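Local coordinates for francisella virulence factor (Francisella novicida, PDB 5EVF), which is a virulence factor of unknown molecular function, folded as a mixed beta sheet with a single long helix and one disulfide bond, at residues V44-H49 with V96-Y101; Y29-Q34 with K80-Y85; L11-A16 with Q38-Q43. All blocks are in the same frame, centred on the assembly; numbering follows the deposited sequence.

Contact 1 of 3, residues V44-H49 with V96-Y101; sequences VRTSTH and VQLRGY
V44, T46 and T48 pair with G100, L98 and V96 through six backbone hydrogen bonds that zip the two antiparallel strands together, G100 N to V44 O and L98 N to T46 O both measuring 2.8 Å. The face carrying these residues is the tight one. T46 OG1 lies alongside L98 and meets its CB at 3.4 Å; chi1 of 54° sets this hydroxyl between the backbone N and the carbonyl carbon, and its hydrogen bond runs to the main-chain O of N63. Strands 42-49 and 95-103 are second and third in order across a five-stranded mixed sheet, and helix 56-73 packs on this face, with V44 and L98 touching A67. The other face is the more open, solvent side, where R45, S47 and R99 are partly exposed and Q97 is exposed. S47 CB rests 3.7 Å from Q97 CG. R45 and R99 lie side by side, their guanidinium groups stacked flat with planes 12° from parallel, although two like charges meet there (R45 NE to R99 NE 3.2 Å). R45 reaches out extended, whereas R99 bends at chi2 (79°) and chi3 to bring its guanidinium flat against that of R45. At its edge R99 NH1 donates in plane to Y101 OH at 3.2 Å, which helps fix its rotation.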
ATOM      1  N   VAL A  44      -5.974   0.190   0.222  0.64 10.84           N
ATOM      2  CA  VAL A  44      -5.072   0.692  -0.805  0.64 11.84           C
ATOM      3  C   VAL A  44      -4.210  -0.480  -1.242  0.64  9.62           C
ATOM      4  O   VAL A  44      -3.757  -1.267  -0.403  0.64 12.83           O
ATOM      5  CB  VAL A  44      -4.220   1.876  -0.295  0.64 11.89           C
ATOM      6  CG1 VAL A  44      -3.447   1.495   0.981  0.64 10.03           C
ATOM      7  CG2 VAL A  44      -3.287   2.374  -1.380  0.64 16.12           C
ATOM      8  N   ARG A  45      -4.036  -0.637  -2.553  1.00 10.24           N
ATOM      9  CA  ARG A  45      -3.202  -1.696  -3.098  1.00 11.23           C
ATOM     10  C   ARG A  45      -2.220  -1.064  -4.064  1.00 10.63           C
ATOM     11  O   ARG A  45      -2.624  -0.320  -4.961  1.00 13.01           O
ATOM     12  CB  ARG A  45      -4.032  -2.779  -3.797  1.00 14.94           C
ATOM     13  CG  ARG A  45      -5.071  -3.445  -2.900  1.00 13.10           C
ATOM     14  CD  ARG A  45      -5.750  -4.590  -3.620  1.00 20.50           C
ATOM     15  NE  ARG A  45      -6.800  -5.193  -2.801  1.00 14.92           N
ATOM     16  CZ  ARG A  45      -7.548  -6.216  -3.200  1.00 17.53           C
ATOM     17  NH1 ARG A  45      -7.355  -6.761  -4.394  1.00 18.74           N
ATOM     18  NH2 ARG A  45      -8.487  -6.703  -2.397  1.00 17.98           N
ATOM     19  N   THR A  46      -0.930  -1.332  -3.869  1.00 10.62           N
ATOM     20  CA  THR A  46       0.072  -0.836  -4.801  1.00 11.27           C
ATOM     21  C   THR A  46       0.943  -1.990  -5.274  1.00 13.07           C
ATOM     22  O   THR A  46       1.005  -3.048  -4.646  1.00 13.34           O
ATOM     23  CB  THR A  46       0.950   0.259  -4.176  1.00 12.49           C
ATOM     24  OG1 THR A  46       1.519  -0.217  -2.953  1.00 12.58           O
ATOM     25  CG2 THR A  46       0.121   1.476  -3.865  1.00 14.90           C
ATOM     26  N   SER A  47       1.621  -1.779  -6.397  1.00 12.67           N
ATOM     27  CA  SER A  47       2.483  -2.840  -6.887  1.00 13.37           C
ATOM     28  C   SER A  47       3.545  -2.254  -7.805  1.00 17.55           C
ATOM     29  O   SER A  47       3.317  -1.255  -8.484  1.00 16.51           O
ATOM     30  CB  SER A  47       1.676  -3.909  -7.618  1.00 20.95           C
ATOM     31  OG  SER A  47       1.153  -3.396  -8.815  1.00 29.12           O
ATOM     32  N   THR A  48       4.707  -2.898  -7.807  1.00 15.03           N
ATOM     33  CA  THR A  48       5.849  -2.503  -8.623  1.00 16.32           C
ATOM     34  C   THR A  48       6.466  -3.763  -9.211  1.00 17.51           C
ATOM     35  O   THR A  48       6.624  -4.757  -8.505  1.00 16.95           O
ATOM     36  CB  THR A  48       6.902  -1.772  -7.783  1.00 16.16           C
ATOM     37  OG1 THR A  48       6.277  -0.724  -7.035  1.00 16.91           O
ATOM     38  CG2 THR A  48       8.038  -1.216  -8.670  1.00 17.72           C
ATOM     39  N   HIS A  49       6.811  -3.735 -10.498  1.00 18.89           N
ATOM     40  CA  HIS A  49       7.476  -4.890 -11.086  1.00 20.17           C
ATOM     41  C   HIS A  49       8.889  -5.031 -10.542  1.00 20.60           C
ATOM     42  O   HIS A  49       9.535  -4.049 -10.169  1.00 20.81           O
ATOM     43  CB  HIS A  49       7.517  -4.795 -12.615  1.00 27.54           C
ATOM     44  CG  HIS A  49       6.229  -5.182 -13.268  1.00 39.73           C
ATOM     45  ND1 HIS A  49       5.333  -4.253 -13.753  1.00 43.91           N
ATOM     46  CD2 HIS A  49       5.674  -6.396 -13.490  1.00 44.25           C
ATOM     47  CE1 HIS A  49       4.286  -4.881 -14.260  1.00 46.67           C
ATOM     48  NE2 HIS A  49       4.469  -6.182 -14.113  1.00 45.43           N
ATOM     49  N   VAL A  96       6.021  -7.103  -6.863  1.00 16.27           N
ATOM     50  CA  VAL A  96       5.888  -7.029  -5.417  1.00 14.68           C
ATOM     51  C   VAL A  96       4.696  -6.137  -5.135  1.00 13.64           C
ATOM     52  O   VAL A  96       4.561  -5.073  -5.745  1.00 13.71           O
ATOM     53  CB  VAL A  96       7.162  -6.465  -4.770  1.00 18.80           C
ATOM     54  CG1 VAL A  96       6.940  -6.230  -3.287  1.00 21.22           C
ATOM     55  CG2 VAL A  96       8.322  -7.414  -5.000  1.00 23.53           C
ATOM     56  N   GLN A  97       3.809  -6.582  -4.253  1.00 12.87           N
ATOM     57  CA  GLN A  97       2.568  -5.869  -4.024  1.00 13.87           C
ATOM     58  C   GLN A  97       2.484  -5.443  -2.569  1.00 13.62           C
ATOM     59  O   GLN A  97       3.257  -5.886  -1.718  1.00 16.25           O
ATOM     60  CB  GLN A  97       1.374  -6.738  -4.420  1.00 16.18           C
ATOM     61  CG  GLN A  97       1.472  -7.165  -5.872  1.00 26.15           C
ATOM     62  CD  GLN A  97       0.205  -7.792  -6.408  1.00 45.43           C
ATOM     63  OE1 GLN A  97      -0.652  -8.241  -5.646  1.00 52.42           O
ATOM     64  NE2 GLN A  97       0.081  -7.833  -7.733  1.00 50.30           N
ATOM     65  N   LEU A  98       1.557  -4.538  -2.302  1.00 10.68           N
ATOM     66  CA  LEU A  98       1.262  -4.127  -0.942  1.00 10.06           C
ATOM     67  C   LEU A  98      -0.248  -4.092  -0.799  1.00 11.56           C
ATOM     68  O   LEU A  98      -0.945  -3.621  -1.703  1.00 11.91           O
ATOM     69  CB  LEU A  98       1.865  -2.742  -0.634  1.00 10.77           C
ATOM     70  CG  LEU A  98       1.511  -2.085   0.693  1.00 10.84           C
ATOM     71  CD1 LEU A  98       2.626  -1.137   1.079  1.00 11.31           C
ATOM     72  CD2 LEU A  98       0.214  -1.306   0.584  1.00  9.26           C
ATOM     73  N   ARG A  99      -0.739  -4.581   0.339  1.00  9.90           N
ATOM     74  CA  ARG A  99      -2.143  -4.463   0.727  1.00 10.65           C
ATOM     75  C   ARG A  99      -2.199  -3.603   1.974  1.00 11.21           C
ATOM     76  O   ARG A  99      -1.525  -3.908   2.965  1.00 11.49           O
ATOM     77  CB  ARG A  99      -2.745  -5.843   0.994  1.00 11.53           C
ATOM     78  CG  ARG A  99      -4.165  -5.831   1.575  1.00 22.73           C
ATOM     79  CD  ARG A  99      -5.175  -5.580   0.476  1.00 27.08           C
ATOM     80  NE  ARG A  99      -5.186  -6.656  -0.501  1.00 26.24           N
ATOM     81  CZ  ARG A  99      -5.993  -7.720  -0.439  1.00 30.67           C
ATOM     82  NH1 ARG A  99      -6.890  -7.852   0.544  1.00 26.89           N
ATOM     83  NH2 ARG A  99      -5.924  -8.664  -1.378  1.00 27.09           N
ATOM     84  N   GLY A 100      -2.959  -2.525   1.916  1.00 10.60           N
ATOM     85  CA  GLY A 100      -3.091  -1.624   3.049  1.00 11.57           C
ATOM     86  C   GLY A 100      -4.558  -1.427   3.366  1.00 11.23           C
ATOM     87  O   GLY A 100      -5.406  -1.486   2.475  1.00 15.26           O
ATOM     88  N   TYR A 101      -4.853  -1.293   4.650  1.00 10.19           N
ATOM     89  CA  TYR A 101      -6.196  -0.950   5.101  1.00 11.03           C
ATOM     90  C   TYR A 101      -6.148   0.452   5.674  1.00 11.81           C
ATOM     91  O   TYR A 101      -5.257   0.763   6.472  1.00 12.18           O
ATOM     92  CB  TYR A 101      -6.708  -1.958   6.123  1.00 11.01           C
ATOM     93  CG  TYR A 101      -6.948  -3.291   5.452  1.00 15.05           C
ATOM     94  CD1 TYR A 101      -8.212  -3.623   5.003  1.00 17.28           C
ATOM     95  CD2 TYR A 101      -5.909  -4.185   5.226  1.00 16.05           C
ATOM     96  CE1 TYR A 101      -8.456  -4.802   4.370  1.00 24.11           C
ATOM     97  CE2 TYR A 101      -6.149  -5.392   4.571  1.00 18.19           C
ATOM     98  CZ  TYR A 101      -7.432  -5.689   4.162  1.00 23.63           C
ATOM     99  OH  TYR A 101      -7.728  -6.870   3.512  1.00 24.75           O
TER

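Contact 2 of 3, residues Y29-Q34 with K80-Y85; sequences YNLQYQ and KYICLY
L31 leans its branched end over strand 80-84 and crosses two of its side chains at about a right angle. Its CD2 meets I82 CG2 at 3.9 Å and its CD1 approaches K80 CB at 4.0 Å, so the two methyls reach the alternate residues K80 and I82. CG lies anti to the backbone N (chi1 -176°), which lays the methyls against this pair while CB stays close to the main chain, 3.3 Å from Y81 O. N30 and Y81 take a different course: they run side by side and point the same way, the amide turned 82° from the phenol ring. OD1 of N30 stays 3.8 Å from Y81 OH, a loose approach. In Y81, chi1 of 78° puts CG between the backbone N and the carbonyl carbon, and the ring reaches across obliquely to Y29 O, 3.3 Å from Y81 CD1. Y29 and K80 share a face of the sheet, with K80 CG near the plane of the tyrosine ring, at its edge. Between the segments runs a short parallel ladder, in which Y29 O accepts from Y81 N at 3.1 Å and Y81 O accepts from L31 N at 2.8 Å. The extended lysine leads away from the pairing, and its NZ is bonded to D36 O while its charge faces F103 in a cation-pi contact. Strand 27-30 is an outermost strand of the sheet, flanking 78-84, which pairs on its other side with 95-103; Y81 reaches L64 of helix 56-73, and C83 is tied to C60 of that helix by the disulfide.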
ATOM      1  N   TYR A  29       1.224   1.512  10.308  1.00 11.57           N
ATOM      2  CA  TYR A  29       1.471   0.377  11.182  1.00 11.99           C
ATOM      3  C   TYR A  29       1.552  -0.913  10.371  1.00 12.43           C
ATOM      4  O   TYR A  29       0.986  -1.020   9.285  1.00 10.78           O
ATOM      5  CB  TYR A  29       0.366   0.221  12.222  1.00 14.79           C
ATOM      6  CG  TYR A  29       0.080   1.466  13.024  1.00 14.22           C
ATOM      7  CD1 TYR A  29      -1.124   2.137  12.881  1.00 17.00           C
ATOM      8  CD2 TYR A  29       1.007   1.967  13.918  1.00 18.24           C
ATOM      9  CE1 TYR A  29      -1.400   3.277  13.624  1.00 14.42           C
ATOM     10  CE2 TYR A  29       0.741   3.104  14.661  1.00 16.98           C
ATOM     11  CZ  TYR A  29      -0.459   3.754  14.501  1.00 15.07           C
ATOM     12  OH  TYR A  29      -0.736   4.878  15.264  1.00 16.16           O
ATOM     13  N   ASN A  30       2.238  -1.907  10.934  1.00 14.83           N
ATOM     14  CA  ASN A  30       2.261  -3.232  10.310  1.00 15.25           C
ATOM     15  C   ASN A  30       0.920  -3.949  10.468  1.00 15.62           C
ATOM     16  O   ASN A  30       0.375  -4.037  11.575  1.00 18.64           O
ATOM     17  CB  ASN A  30       3.358  -4.096  10.927  1.00 15.25           C
ATOM     18  CG  ASN A  30       4.722  -3.521  10.759  1.00 15.17           C
ATOM     19  OD1 ASN A  30       4.953  -2.613   9.945  1.00 17.45           O
ATOM     20  ND2 ASN A  30       5.675  -4.069  11.523  1.00 20.11           N
ATOM     21  N   LEU A  31       0.420  -4.508   9.366  1.00 11.11           N
ATOM     22  CA  LEU A  31      -0.775  -5.345   9.379  1.00 11.78           C
ATOM     23  C   LEU A  31      -0.351  -6.732   9.840  1.00 20.93           C
ATOM     24  O   LEU A  31       0.301  -7.458   9.089  1.00 18.77           O
ATOM     25  CB  LEU A  31      -1.401  -5.418   7.990  1.00 15.48           C
ATOM     26  CG  LEU A  31      -2.717  -6.191   7.857  1.00 15.16           C
ATOM     27  CD1 LEU A  31      -3.857  -5.469   8.569  1.00 19.20           C
ATOM     28  CD2 LEU A  31      -3.064  -6.444   6.383  1.00 14.70           C
ATOM     29  N   GLN A  32      -0.716  -7.111  11.062  1.00 20.02           N
ATOM     30  CA  GLN A  32      -0.275  -8.383  11.627  1.00 24.14           C
ATOM     31  C   GLN A  32      -1.358  -9.446  11.720  1.00 30.98           C
ATOM     32  O   GLN A  32      -1.047 -10.629  11.591  1.00 36.46           O
ATOM     33  CB  GLN A  32       0.310  -8.169  13.025  1.00 27.00           C
ATOM     34  CG  GLN A  32       1.501  -7.241  13.046  1.00 30.53           C
ATOM     35  CD  GLN A  32       2.058  -7.085  14.437  1.00 45.08           C
ATOM     36  OE1 GLN A  32       1.373  -7.366  15.420  1.00 49.83           O
ATOM     37  NE2 GLN A  32       3.309  -6.649  14.532  1.00 51.11           N
ATOM     38  N   TYR A  33      -2.613  -9.069  11.941  1.00 33.81           N
ATOM     39  CA  TYR A  33      -3.671 -10.029  12.212  1.00 34.70           C
ATOM     40  C   TYR A  33      -4.900  -9.709  11.379  1.00 36.60           C
ATOM     41  O   TYR A  33      -5.126  -8.559  10.998  1.00 31.48           O
ATOM     42  CB  TYR A  33      -4.054 -10.028  13.697  1.00 35.26           C
ATOM     43  CG  TYR A  33      -2.887 -10.172  14.638  1.00 36.09           C
ATOM     44  CD1 TYR A  33      -2.313 -11.414  14.873  1.00 41.50           C
ATOM     45  CD2 TYR A  33      -2.366  -9.069  15.309  1.00 38.16           C
ATOM     46  CE1 TYR A  33      -1.250 -11.555  15.740  1.00 46.70           C
ATOM     47  CE2 TYR A  33      -1.300  -9.201  16.177  1.00 40.94           C
ATOM     48  CZ  TYR A  33      -0.745 -10.448  16.388  1.00 46.64           C
ATOM     49  OH  TYR A  33       0.316 -10.597  17.250  1.00 52.06           O
ATOM     50  N   GLN A  34      -5.703 -10.744  11.117  1.00 40.18           N
ATOM     51  CA  GLN A  34      -6.995 -10.552  10.462  1.00 47.92           C
ATOM     52  C   GLN A  34      -7.826  -9.486  11.167  1.00 40.62           C
ATOM     53  O   GLN A  34      -8.414  -8.608  10.524  1.00 38.11           O
ATOM     54  CB  GLN A  34      -7.762 -11.876  10.431  1.00 59.01           C
ATOM     55  CG  GLN A  34      -9.230 -11.727  10.395  1.00 67.36           C
ATOM     56  CD  GLN A  34      -9.916 -12.753  11.123  1.00 75.32           C
ATOM     57  OE1 GLN A  34      -9.343 -13.656  11.540  1.00 78.73           O
ATOM     58  NE2 GLN A  34     -11.150 -12.611  11.294  1.00 77.04           N
ATOM     59  N   LYS A  80      -2.661   0.330   7.809  1.00 10.11           N
ATOM     60  CA  LYS A  80      -2.009  -0.887   8.272  1.00 10.21           C
ATOM     61  C   LYS A  80      -1.724  -1.709   7.027  1.00 11.13           C
ATOM     62  O   LYS A  80      -2.648  -1.991   6.261  1.00 11.99           O
ATOM     63  CB  LYS A  80      -2.900  -1.661   9.250  1.00 12.46           C
ATOM     64  CG  LYS A  80      -3.382  -0.835  10.447  1.00 15.19           C
ATOM     65  CD  LYS A  80      -4.197  -1.699  11.421  1.00 17.86           C
ATOM     66  CE  LYS A  80      -4.912  -0.840  12.468  1.00 23.59           C
ATOM     67  NZ  LYS A  80      -5.895  -1.641  13.274  1.00 22.93           N
ATOM     68  N   TYR A  81      -0.459  -2.077   6.808  1.00  9.72           N
ATOM     69  CA  TYR A  81      -0.088  -2.634   5.519  1.00  9.57           C
ATOM     70  C   TYR A  81       0.792  -3.874   5.661  1.00  9.69           C
ATOM     71  O   TYR A  81       1.375  -4.156   6.721  1.00 10.09           O
ATOM     72  CB  TYR A  81       0.653  -1.584   4.674  1.00 10.50           C
ATOM     73  CG  TYR A  81       2.075  -1.451   5.137  1.00  9.59           C
ATOM     74  CD1 TYR A  81       2.385  -0.756   6.304  1.00  9.91           C
ATOM     75  CD2 TYR A  81       3.110  -2.086   4.454  1.00 11.68           C
ATOM     76  CE1 TYR A  81       3.700  -0.667   6.762  1.00 14.64           C
ATOM     77  CE2 TYR A  81       4.421  -2.006   4.917  1.00 13.17           C
ATOM     78  CZ  TYR A  81       4.703  -1.302   6.066  1.00 17.44           C
ATOM     79  OH  TYR A  81       6.001  -1.218   6.516  1.00 16.29           O
ATOM     80  N   ILE A  82       0.891  -4.601   4.548  1.00  9.64           N
ATOM     81  CA  ILE A  82       1.798  -5.741   4.426  1.00 10.06           C
ATOM     82  C   ILE A  82       2.278  -5.807   2.981  1.00 11.26           C
ATOM     83  O   ILE A  82       1.517  -5.539   2.052  1.00  9.92           O
ATOM     84  CB  ILE A  82       1.107  -7.047   4.870  1.00 11.40           C
ATOM     85  CG1 ILE A  82       2.085  -8.228   4.810  1.00 11.82           C
ATOM     86  CG2 ILE A  82      -0.132  -7.324   3.999  1.00 14.49           C
ATOM     87  CD1 ILE A  82       1.547  -9.477   5.477  1.00 13.69           C
ATOM     88  N   CYS A  83       3.557  -6.118   2.790  1.00 10.54           N
ATOM     89  CA  CYS A  83       4.090  -6.361   1.458  1.00 10.90           C
ATOM     90  C   CYS A  83       3.987  -7.840   1.116  1.00 11.43           C
ATOM     91  O   CYS A  83       4.202  -8.702   1.977  1.00 13.79           O
ATOM     92  CB  CYS A  83       5.543  -5.892   1.388  1.00 12.55           C
ATOM     93  SG  CYS A  83       5.611  -4.090   1.344  1.00 12.21           S
ATOM     94  N   LEU A  84       3.682  -8.125  -0.157  1.00 11.70           N
ATOM     95  CA  LEU A  84       3.311  -9.454  -0.617  1.00 12.31           C
ATOM     96  C   LEU A  84       4.098  -9.809  -1.877  1.00 13.19           C
ATOM     97  O   LEU A  84       4.416  -8.940  -2.692  1.00 13.23           O
ATOM     98  CB  LEU A  84       1.798  -9.530  -0.906  1.00 12.03           C
ATOM     99  CG  LEU A  84       0.905  -9.198   0.298  1.00 15.54           C
ATOM    100  CD1 LEU A  84      -0.524  -8.916  -0.149  1.00 24.87           C
ATOM    101  CD2 LEU A  84       0.938 -10.328   1.315  1.00 19.41           C
ATOM    102  N   TYR A  85       4.401 -11.096  -2.023  1.00 14.08           N
ATOM    103  CA  TYR A  85       5.316 -11.602  -3.034  1.00 15.22           C
ATOM    104  C   TYR A  85       4.707 -12.804  -3.734  1.00 16.11           C
ATOM    105  O   TYR A  85       3.892 -13.522  -3.145  1.00 18.10           O
ATOM    106  CB  TYR A  85       6.666 -12.001  -2.395  1.00 15.83           C
ATOM    107  CG  TYR A  85       7.266 -10.830  -1.635  1.00 15.13           C
ATOM    108  CD1 TYR A  85       6.934 -10.606  -0.302  1.00 14.37           C
ATOM    109  CD2 TYR A  85       8.128  -9.934  -2.260  1.00 15.92           C
ATOM    110  CE1 TYR A  85       7.432  -9.517   0.386  1.00 13.89           C
ATOM    111  CE2 TYR A  85       8.646  -8.840  -1.576  1.00 14.95           C
ATOM    112  CZ  TYR A  85       8.274  -8.634  -0.246  1.00 15.84           C
ATOM    113  OH  TYR A  85       8.753  -7.556   0.477  1.00 13.86           O
TER

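Contact 3 of 3, residues L11-A16 with Q38-Q43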
ATOM      1  N   LEU A  11      -9.639   1.371  -2.847  1.00 13.36           N
ATOM      2  CA  LEU A  11     -10.880   0.603  -2.969  1.00 13.24           C
ATOM      3  C   LEU A  11     -11.751   0.947  -1.775  1.00 12.47           C
ATOM      4  O   LEU A  11     -11.586   0.352  -0.701  1.00 12.10           O
ATOM      5  CB  LEU A  11     -10.582  -0.899  -3.003  1.00 14.86           C
ATOM      6  CG  LEU A  11      -9.452  -1.365  -3.933  1.00 13.29           C
ATOM      7  CD1 LEU A  11      -9.192  -2.854  -3.754  1.00 14.71           C
ATOM      8  CD2 LEU A  11      -9.766  -1.036  -5.391  1.00 15.15           C
ATOM      9  N   PRO A  12     -12.677   1.890  -1.901  1.00 13.17           N
ATOM     10  CA  PRO A  12     -13.416   2.354  -0.725  1.00 13.48           C
ATOM     11  C   PRO A  12     -14.555   1.421  -0.359  1.00 14.12           C
ATOM     12  O   PRO A  12     -15.210   0.835  -1.220  1.00 14.72           O
ATOM     13  CB  PRO A  12     -13.970   3.711  -1.177  1.00 16.50           C
ATOM     14  CG  PRO A  12     -14.100   3.577  -2.670  1.00 18.10           C
ATOM     15  CD  PRO A  12     -12.937   2.714  -3.091  1.00 13.83           C
ATOM     16  N   LYS A  13     -14.833   1.341   0.944  1.00 14.23           N
ATOM     17  CA  LYS A  13     -16.040   0.634   1.362  1.00 15.19           C
ATOM     18  C   LYS A  13     -17.292   1.392   0.948  1.00 16.37           C
ATOM     19  O   LYS A  13     -18.327   0.776   0.685  1.00 17.35           O
ATOM     20  CB  LYS A  13     -16.053   0.430   2.879  1.00 15.30           C
ATOM     21  CG  LYS A  13     -15.251  -0.766   3.399  1.00 14.69           C
ATOM     22  CD  LYS A  13     -15.491  -0.898   4.919  1.00 15.25           C
ATOM     23  CE  LYS A  13     -14.668  -2.029   5.534  1.00 21.95           C
ATOM     24  NZ  LYS A  13     -14.887  -2.086   7.028  1.00 19.73           N
ATOM     25  N   TYR A  14     -17.227   2.719   0.900  1.00 16.49           N
ATOM     26  CA  TYR A  14     -18.433   3.525   0.754  1.00 17.82           C
ATOM     27  C   TYR A  14     -18.213   4.624  -0.279  1.00 17.94           C
ATOM     28  O   TYR A  14     -17.083   4.937  -0.656  1.00 19.41           O
ATOM     29  CB  TYR A  14     -18.852   4.110   2.106  1.00 18.45           C
ATOM     30  CG  TYR A  14     -18.816   3.091   3.233  1.00 18.35           C
ATOM     31  CD1 TYR A  14     -19.724   2.025   3.274  1.00 19.17           C
ATOM     32  CD2 TYR A  14     -17.892   3.208   4.262  1.00 17.65           C
ATOM     33  CE1 TYR A  14     -19.688   1.098   4.294  1.00 19.28           C
ATOM     34  CE2 TYR A  14     -17.857   2.299   5.282  1.00 17.75           C
ATOM     35  CZ  TYR A  14     -18.745   1.241   5.298  1.00 18.57           C
ATOM     36  OH  TYR A  14     -18.696   0.330   6.334  1.00 20.59           O
ATOM     37  N   SER A  15     -19.318   5.236  -0.717  1.00 19.29           N
ATOM     38  CA  SER A  15     -19.252   6.187  -1.825  1.00 22.48           C
ATOM     39  C   SER A  15     -18.804   7.571  -1.376  1.00 27.62           C
ATOM     40  O   SER A  15     -18.204   8.308  -2.169  1.00 31.99           O
ATOM     41  CB  SER A  15     -20.614   6.277  -2.520  1.00 28.10           C
ATOM     42  OG  SER A  15     -20.575   7.164  -3.629  1.00 39.47           O
ATOM     43  N   ALA A  16     -19.069   7.939  -0.128  1.00 27.49           N
ATOM     44  CA  ALA A  16     -18.756   9.286   0.334  1.00 33.86           C
ATOM     45  C   ALA A  16     -17.261   9.576   0.237  1.00 30.12           C
ATOM     46  O   ALA A  16     -16.424   8.732   0.560  1.00 34.94           O
ATOM     47  CB  ALA A  16     -19.238   9.476   1.771  1.00 40.17           C
ATOM     48  N   GLN A  38     -10.473  -4.660  11.223  1.00 24.94           N
ATOM     49  CA  GLN A  38     -11.746  -4.196  11.765  1.00 29.23           C
ATOM     50  C   GLN A  38     -11.816  -2.673  11.839  1.00 27.43           C
ATOM     51  O   GLN A  38     -10.946  -2.021  12.419  1.00 25.71           O
ATOM     52  CB  GLN A  38     -11.958  -4.792  13.157  1.00 38.46           C
ATOM     53  CG  GLN A  38     -13.123  -4.184  13.911  1.00 48.50           C
ATOM     54  CD  GLN A  38     -13.189  -4.656  15.349  1.00 60.33           C
ATOM     55  OE1 GLN A  38     -13.379  -5.843  15.616  1.00 66.41           O
ATOM     56  NE2 GLN A  38     -13.028  -3.725  16.286  1.00 60.93           N
ATOM     57  N   GLY A  39     -12.874  -2.110  11.254  1.00 22.70           N
ATOM     58  CA  GLY A  39     -13.106  -0.683  11.289  1.00 23.97           C
ATOM     59  C   GLY A  39     -12.534   0.102  10.129  1.00 19.93           C
ATOM     60  O   GLY A  39     -12.719   1.325  10.081  1.00 19.76           O
ATOM     61  N   ASN A  40     -11.862  -0.551   9.186  1.00 15.44           N
ATOM     62  CA  ASN A  40     -11.247   0.187   8.093  1.00 16.06           C
ATOM     63  C   ASN A  40     -12.312   0.810   7.195  1.00 16.87           C
ATOM     64  O   ASN A  40     -13.459   0.358   7.138  1.00 20.94           O
ATOM     65  CB  ASN A  40     -10.318  -0.717   7.278  1.00 13.58           C
ATOM     66  CG  ASN A  40     -11.070  -1.659   6.350  1.00 16.95           C
ATOM     67  OD1 ASN A  40     -11.364  -1.307   5.206  1.00 16.39           O
ATOM     68  ND2 ASN A  40     -11.385  -2.857   6.836  1.00 17.12           N
ATOM     69  N   ILE A  41     -11.920   1.881   6.499  1.00 13.19           N
ATOM     70  CA  ILE A  41     -12.808   2.554   5.553  1.00 15.47           C
ATOM     71  C   ILE A  41     -12.565   2.130   4.112  1.00 15.62           C
ATOM     72  O   ILE A  41     -13.345   2.508   3.226  1.00 13.94           O
ATOM     73  CB  ILE A  41     -12.675   4.089   5.649  1.00 19.34           C
ATOM     74  CG1 ILE A  41     -11.258   4.527   5.268  1.00 18.86           C
ATOM     75  CG2 ILE A  41     -13.048   4.559   7.055  1.00 23.98           C
ATOM     76  CD1 ILE A  41     -11.124   6.000   4.942  1.00 27.42           C
ATOM     77  N   GLY A  42     -11.512   1.375   3.849  1.00 13.43           N
ATOM     78  CA  GLY A  42     -11.173   1.001   2.492  1.00 11.73           C
ATOM     79  C   GLY A  42      -9.785   0.398   2.476  1.00 11.56           C
ATOM     80  O   GLY A  42      -9.105   0.323   3.501  1.00 13.58           O
ATOM     81  N   GLN A  43      -9.386  -0.047   1.295  1.00 10.79           N
ATOM     82  CA  GLN A  43      -8.067  -0.629   1.093  1.00 10.17           C
ATOM     83  C   GLN A  43      -7.293   0.176   0.067  1.00 12.79           C
ATOM     84  O   GLN A  43      -7.868   0.744  -0.853  1.00 13.43           O
ATOM     85  CB  GLN A  43      -8.129  -2.067   0.569  1.00 14.85           C
ATOM     86  CG  GLN A  43      -9.164  -2.957   1.164  1.00 27.43           C
ATOM     87  CD  GLN A  43      -9.303  -4.259   0.390  1.00 29.06           C
ATOM     88  OE1 GLN A  43     -10.383  -4.845   0.348  1.00 35.82           O
ATOM     89  NE2 GLN A  43      -8.220  -4.705  -0.244  1.00 16.09           N
TER
HETATM   90  O   HOH W   1     -14.500  -3.712   9.309  1.00 35.27           O
HETATM   91  O   HOH W   2     -15.207   4.533   2.353  1.00 16.75           O
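K13 stretches along the turn that leads into strand 42-49 and grips it at two levels. Its backbone N donates to I41 O at 3.0 Å, and its NZ, at the end of an extended chain, donates to N40 O at 2.8 Å. The ammonium approaches that carbonyl 24° from its plane, while the methylenes on the way brush the same peptides: CB lies 3.4 Å from I41 O. CG is anti to the carbonyl carbon (chi1 -82°), which lays the chain along residues 41 to 39. Near its end K13 crosses N40 at about a right angle, CE coming within 3.4 Å of OD1. The amide of N40 is held from elsewhere too, since its ND2 donates to T37 O. A water that accepts from both K13 NZ and G39 N extends the link, and a second joins Y14 N to I41 O. The ring of Y14 rests with one face over K13 CB.

L11 and Q43 mark the sheet end of the contact, where the last residues of strand 6-12 meet the first of strand 42-49 in an antiparallel hydrogen-bonded pair. Here strand 6-12 is an outermost strand of the mixed five-stranded sheet. L11 N donates to Q43 O at 2.7 Å, and Q43 N returns a bond to L11 O. Their side chains share a face and cross obliquely; those of Q43 and N40 also touch Y101 of strand 95-103. One step further, P12 faces G42, which has no side chain, in a non-hydrogen-bonded pair, the CA atoms of P12 and G42 lying 4.1 Å apart.

Overall arrangement
Contact 1 is the buried centre of the sheet, contact 2 lies at the surface and contact 3 is partly buried at the end of another edge. Strand 42-49 serves both contact 1 and contact 3, and the series 6-12, 42-49, 95-103 is antiparallel; strand 95-103 borders 78-84, which contact 2 pairs in parallel with 27-30. Between contacts 1 and 2, L98 packs on Y81 and V96 on Y85. Between 1 and 3, R45 touches L11 and R99 touches Q43. Chemistry follows place: a full backbone ladder with stacked arginines in contact 1, two backbone bonds and a leucine in contact 2, and in contact 3 a short ladder supplemented by a lysine-to-carbonyl bond and ordered waters.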